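PDB 3S6J: hydrolase, haloacid dehalogenase-like family from Pseudomonas syringae pv. tomato, which is probably a metal-dependent phosphatase of the haloacid dehalogenase superfamily, perhaps acting on sugar phosphates, and binds calcium in this crystal. Local coordinates for residues E30-A34 and E35-L39. Residues are numbered along the deposited sequence; the frame is centred on the assembly and turned at random.
Sequences EALDA and ENIPL
A Schellman motif ends helix 21-34, and its defining bonds join Leu-32 to Ile-37 and Asp-33 to Asn-36. Ile-37 N donates to Leu-32 O at 2.8 Å, with an N-H...O angle of 160°. Asn-36 N donates to Asp-33 O at 3.1 Å. Asn-36 is the C-prime residue, and its positive phi of 51° turns the chain back over the helix end. Leu-32 O also accepts from Glu-35 N at 3.1 Å. The two donors reach this oxygen from opposite faces of its carbonyl plane, so it is gripped twice.

The apolar contact that accompanies the motif lies between Leu-32 and Ile-37. The methyl CD2 of Leu-32 meets CB and CG2 of Ile-37, each at 4.0 Å. With CG1 of Ile-37 placed beside the backbone N (chi1 -51°), CG2 is the branch that meets Leu-32. Both residues are buried; Leu-32 also packs on Leu-75 of helix 69-85 and Ile-44 of helix 41-47. This helix end lies in the helical region that follows the first strand, consistent with a HAD cap domain, away from the calcium site. CG of Glu-35 stands beside its own backbone N, which brings it to 3.5 Å from Ala-31 O. The Glu-35 carboxylate forms a salt bridge to Arg-74, while OD1 of Asp-33 pairs with Lys-29, which also donates to Leu-39 O.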
# COMPACT_ATOMS: atom_id res chain seq x y z
N GLU E 30 11.49 -4.14 -8.68
CA GLU E 30 12.75 -4.03 -9.39
C GLU E 30 13.20 -5.38 -9.92
O GLU E 30 13.64 -5.49 -11.08
CB GLU E 30 13.80 -3.43 -8.45
CG GLU E 30 15.22 -3.53 -8.93
CD GLU E 30 16.15 -2.67 -8.08
OE1 GLU E 30 15.63 -1.89 -7.25
OE2 GLU E 30 17.38 -2.76 -8.23
N ALA E 31 13.07 -6.41 -9.09
CA ALA E 31 13.37 -7.78 -9.56
C ALA E 31 12.45 -8.25 -10.68
O ALA E 31 12.91 -8.89 -11.64
CB ALA E 31 13.33 -8.78 -8.42
N LEU E 32 11.16 -7.98 -10.56
CA LEU E 32 10.19 -8.42 -11.56
C LEU E 32 10.32 -7.66 -12.88
O LEU E 32 10.18 -8.25 -13.97
CB LEU E 32 8.76 -8.34 -11.01
CG LEU E 32 8.42 -9.38 -9.93
CD1 LEU E 32 7.28 -8.91 -9.00
CD2 LEU E 32 8.05 -10.69 -10.55
N ASP E 33 10.58 -6.36 -12.78
CA ASP E 33 10.82 -5.54 -13.97
C ASP E 33 12.06 -6.04 -14.71
O ASP E 33 12.06 -6.11 -15.94
CB ASP E 33 11.00 -4.06 -13.61
CG ASP E 33 9.68 -3.37 -13.26
OD1 ASP E 33 8.59 -3.97 -13.45
OD2 ASP E 33 9.73 -2.21 -12.80
N ALA E 34 13.11 -6.37 -13.96
CA ALA E 34 14.37 -6.89 -14.54
C ALA E 34 14.15 -8.15 -15.36
O ALA E 34 14.96 -8.51 -16.22
CB ALA E 34 15.38 -7.18 -13.46
N GLU E 35 13.07 -8.84 -15.04
CA GLU E 35 12.79 -10.14 -15.60
C GLU E 35 11.56 -10.09 -16.50
O GLU E 35 10.94 -11.12 -16.76
CB GLU E 35 12.61 -11.16 -14.48
CG GLU E 35 13.91 -11.50 -13.75
CD GLU E 35 14.85 -12.33 -14.62
OE1 GLU E 35 14.36 -13.15 -15.43
OE2 GLU E 35 16.09 -12.16 -14.49
N ASN E 36 11.23 -8.89 -16.99
CA ASN E 36 10.10 -8.70 -17.91
C ASN E 36 8.82 -9.34 -17.40
O ASN E 36 8.10 -10.01 -18.16
CB ASN E 36 10.40 -9.28 -19.30
CG ASN E 36 11.78 -8.93 -19.80
OD1 ASN E 36 12.61 -9.82 -20.04
ND2 ASN E 36 12.03 -7.66 -19.96
N ILE E 37 8.56 -9.19 -16.11
CA ILE E 37 7.28 -9.57 -15.52
C ILE E 37 6.70 -8.31 -14.88
O ILE E 37 6.84 -8.08 -13.68
CB ILE E 37 7.43 -10.69 -14.47
CG1 ILE E 37 8.23 -11.85 -15.05
CG2 ILE E 37 6.03 -11.18 -13.99
CD1 ILE E 37 8.22 -13.11 -14.19
N PRO E 38 6.09 -7.46 -15.70
CA PRO E 38 5.63 -6.14 -15.29
C PRO E 38 4.32 -6.29 -14.55
O PRO E 38 3.33 -6.77 -15.13
CB PRO E 38 5.44 -5.42 -16.63
CG PRO E 38 5.05 -6.49 -17.57
CD PRO E 38 5.74 -7.76 -17.11
N LEU E 39 4.32 -5.92 -13.28
CA LEU E 39 3.17 -6.11 -12.41
C LEU E 39 3.00 -4.81 -11.67
O LEU E 39 3.98 -4.28 -11.16
CB LEU E 39 3.46 -7.21 -11.40
CG LEU E 39 2.37 -8.26 -11.32
CD1 LEU E 39 2.76 -9.45 -12.18
CD2 LEU E 39 2.15 -8.67 -9.88